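Local structure of AxyAgu115A (Amphibacillus xylanus NBRC 15112, 6NPS) at residues Leu380-Asp385 with Gly403-Tyr408. The protein is a family GH115 glycoside hydrolase that probably acts as an alpha-glucuronidase, removing glucuronic acid side groups from hemicelluloses such as arabinoglucuronoxylan. The protein carries 3 engineered substitutions. Numbering follows the deposited sequence.
Sequences LMLCDD and GGYGMY
Leu380 and Leu382 alternate with Gly404, Gly406 and Tyr408 in four backbone hydrogen bonds that pair the two strands in parallel. Leu382 N to Gly406 O is the shortest, at 2.7 Å; Asp384 N adds a fifth past the strand end, reaching Tyr408 O at 3.0 Å. On one face Leu380 and Tyr405 run side by side: with CG beside its backbone N (chi1 -68°), the tyrosine ring brings CD1 to 3.7 Å from Leu380 CB. A serine in place of Tyr405 would probably leave Leu380 without this neighbour and lose the hydroxyl bond to Met398 O. Next along, Met407 doubles back to set its CE 3.7 Å from Leu382 CB. On the other face Met381 CG lies 3.8 Å from Gly406 C, over a residue with no side chain to obstruct it, while Met381 SD meets Tyr408 CB at 3.7 Å. Cys383 SG approaches the edge of the Tyr408 ring, 5.5 Å from its centroid, a sulfur-aromatic contact. Tyr408 OH hydrogen-bonds Asn450 ND2 and a glycerol, probably from the crystallisation liquor; Asp384 OD1 hydrogen-bonds His410 ND1. These are adjacent strands of the TIM barrel: strand 348-351 flanks Met381, and strand 446-450 continues the sheet beyond Met407.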
ATOM      1  N   LEU A 380      28.401 -23.204 -33.400  1.00 38.98           N
ATOM      2  CA  LEU A 380      28.287 -21.938 -32.675  1.00 36.97           C
ATOM      3  C   LEU A 380      26.915 -21.927 -32.042  1.00 38.61           C
ATOM      4  O   LEU A 380      25.894 -21.790 -32.735  1.00 34.14           O
ATOM      5  CB  LEU A 380      28.518 -20.747 -33.603  1.00 37.89           C
ATOM      6  CG  LEU A 380      29.925 -20.691 -34.229  1.00 36.08           C
ATOM      7  CD1 LEU A 380      30.078 -19.612 -35.292  1.00 37.18           C
ATOM      8  CD2 LEU A 380      30.963 -20.446 -33.143  1.00 41.64           C
ATOM      9  N   MET A 381      26.868 -22.129 -30.733  1.00 33.21           N
ATOM     10  CA  MET A 381      25.587 -22.324 -30.075  1.00 33.19           C
ATOM     11  C   MET A 381      25.067 -20.971 -29.605  1.00 37.94           C
ATOM     12  O   MET A 381      25.661 -20.354 -28.709  1.00 34.56           O
ATOM     13  CB  MET A 381      25.684 -23.298 -28.907  1.00 34.32           C
ATOM     14  CG  MET A 381      24.266 -23.598 -28.376  1.00 43.33           C
ATOM     15  SD  MET A 381      24.276 -24.637 -26.923  1.00 47.56           S
ATOM     16  CE  MET A 381      25.195 -23.610 -25.805  1.00 43.74           C
ATOM     17  N   LEU A 382      23.991 -20.494 -30.244  1.00 30.68           N
ATOM     18  CA  LEU A 382      23.288 -19.294 -29.813  1.00 35.63           C
ATOM     19  C   LEU A 382      22.373 -19.654 -28.645  1.00 39.87           C
ATOM     20  O   LEU A 382      22.085 -20.829 -28.384  1.00 37.55           O
ATOM     21  CB  LEU A 382      22.469 -18.689 -30.973  1.00 35.21           C
ATOM     22  CG  LEU A 382      23.349 -18.313 -32.186  1.00 41.23           C
ATOM     23  CD1 LEU A 382      22.565 -18.141 -33.470  1.00 39.07           C
ATOM     24  CD2 LEU A 382      24.149 -17.068 -31.896  1.00 42.82           C
ATOM     25  N   CYS A 383      21.899 -18.636 -27.938  1.00 34.18           N
ATOM     26  CA  CYS A 383      21.113 -18.897 -26.742  1.00 33.72           C
ATOM     27  C   CYS A 383      19.932 -17.951 -26.750  1.00 34.18           C
ATOM     28  O   CYS A 383      20.028 -16.841 -27.296  1.00 32.83           O
ATOM     29  CB  CYS A 383      21.961 -18.709 -25.473  1.00 41.29           C
ATOM     30  SG  CYS A 383      23.540 -19.695 -25.572  1.00 59.60           S
ATOM     31  N   ASP A 384      18.813 -18.398 -26.171  1.00 32.28           N
ATOM     32  CA  ASP A 384      17.718 -17.473 -25.889  1.00 34.12           C
ATOM     33  C   ASP A 384      18.093 -16.580 -24.700  1.00 33.20           C
ATOM     34  O   ASP A 384      19.212 -16.617 -24.182  1.00 32.00           O
ATOM     35  CB  ASP A 384      16.410 -18.227 -25.639  1.00 32.72           C
ATOM     36  CG  ASP A 384      16.358 -18.929 -24.262  1.00 33.32           C
ATOM     37  OD1 ASP A 384      17.379 -19.007 -23.528  1.00 28.24           O
ATOM     38  OD2 ASP A 384      15.242 -19.418 -23.908  1.00 31.56           O
ATOM     39  N   ASP A 385      17.148 -15.740 -24.269  1.00 30.53           N
ATOM     40  CA  ASP A 385      17.427 -14.787 -23.216  1.00 31.11           C
ATOM     41  C   ASP A 385      17.124 -15.357 -21.828  1.00 34.99           C
ATOM     42  O   ASP A 385      16.966 -14.583 -20.881  1.00 31.02           O
ATOM     43  CB  ASP A 385      16.635 -13.500 -23.451  1.00 32.61           C
ATOM     44  CG  ASP A 385      15.110 -13.708 -23.386  1.00 33.25           C
ATOM     45  OD1 ASP A 385      14.601 -14.852 -23.231  1.00 33.90           O
ATOM     46  OD2 ASP A 385      14.393 -12.692 -23.486  1.00 36.94           O
ATOM     47  N   GLY A 403      30.293 -25.911 -39.832  1.00 45.72           N
ATOM     48  CA  GLY A 403      30.127 -26.197 -38.432  1.00 43.50           C
ATOM     49  C   GLY A 403      28.718 -25.904 -37.963  1.00 39.39           C
ATOM     50  O   GLY A 403      28.249 -26.523 -37.005  1.00 40.89           O
ATOM     51  N   GLY A 404      28.034 -24.984 -38.639  1.00 33.17           N
ATOM     52  CA  GLY A 404      26.643 -24.722 -38.299  1.00 33.85           C
ATOM     53  C   GLY A 404      26.451 -24.063 -36.934  1.00 33.98           C
ATOM     54  O   GLY A 404      27.395 -23.627 -36.252  1.00 37.91           O
ATOM     55  N   TYR A 405      25.183 -24.016 -36.527  1.00 30.71           N
ATOM     56  CA  TYR A 405      24.750 -23.252 -35.367  1.00 32.93           C
ATOM     57  C   TYR A 405      23.888 -24.113 -34.465  1.00 34.25           C
ATOM     58  O   TYR A 405      23.204 -25.055 -34.909  1.00 35.15           O
ATOM     59  CB  TYR A 405      23.960 -21.986 -35.784  1.00 34.53           C
ATOM     60  CG  TYR A 405      24.866 -21.002 -36.480  1.00 34.49           C
ATOM     61  CD1 TYR A 405      25.567 -20.042 -35.747  1.00 34.41           C
ATOM     62  CD2 TYR A 405      25.046 -21.049 -37.862  1.00 32.48           C
ATOM     63  CE1 TYR A 405      26.400 -19.157 -36.374  1.00 34.65           C
ATOM     64  CE2 TYR A 405      25.879 -20.162 -38.505  1.00 38.31           C
ATOM     65  CZ  TYR A 405      26.559 -19.208 -37.751  1.00 40.98           C
ATOM     66  OH  TYR A 405      27.439 -18.327 -38.366  1.00 44.27           O
ATOM     67  N   GLY A 406      23.899 -23.745 -33.196  1.00 31.92           N
ATOM     68  CA  GLY A 406      23.075 -24.385 -32.196  1.00 28.44           C
ATOM     69  C   GLY A 406      22.131 -23.412 -31.518  1.00 29.86           C
ATOM     70  O   GLY A 406      22.331 -22.198 -31.582  1.00 30.97           O
ATOM     71  N   MET A 407      21.108 -23.922 -30.855  1.00 30.49           N
ATOM     72  CA  MET A 407      20.235 -23.073 -30.044  1.00 28.81           C
ATOM     73  C   MET A 407      20.039 -23.733 -28.692  1.00 32.19           C
ATOM     74  O   MET A 407      19.704 -24.925 -28.605  1.00 28.23           O
ATOM     75  CB  MET A 407      18.874 -22.825 -30.710  1.00 27.97           C
ATOM     76  CG  MET A 407      17.885 -21.940 -29.828  1.00 31.94           C
ATOM     77  SD  MET A 407      18.610 -20.299 -29.433  1.00 36.73           S
ATOM     78  CE  MET A 407      18.926 -19.660 -31.071  1.00 31.10           C
ATOM     79  N   TYR A 408      20.263 -22.952 -27.640  1.00 30.16           N
ATOM     80  CA  TYR A 408      20.028 -23.353 -26.260  1.00 30.44           C
ATOM     81  C   TYR A 408      18.816 -22.573 -25.757  1.00 31.60           C
ATOM     82  O   TYR A 408      18.860 -21.342 -25.671  1.00 29.56           O
ATOM     83  CB  TYR A 408      21.286 -23.077 -25.435  1.00 32.71           C
ATOM     84  CG  TYR A 408      21.127 -23.320 -23.961  1.00 29.63           C
ATOM     85  CD1 TYR A 408      20.298 -24.325 -23.484  1.00 29.61           C
ATOM     86  CD2 TYR A 408      21.830 -22.535 -23.039  1.00 30.31           C
ATOM     87  CE1 TYR A 408      20.142 -24.536 -22.101  1.00 28.83           C
ATOM     88  CE2 TYR A 408      21.707 -22.751 -21.667  1.00 31.17           C
ATOM     89  CZ  TYR A 408      20.851 -23.736 -21.210  1.00 30.72           C
ATOM     90  OH  TYR A 408      20.709 -23.925 -19.851  1.00 30.90           O
TER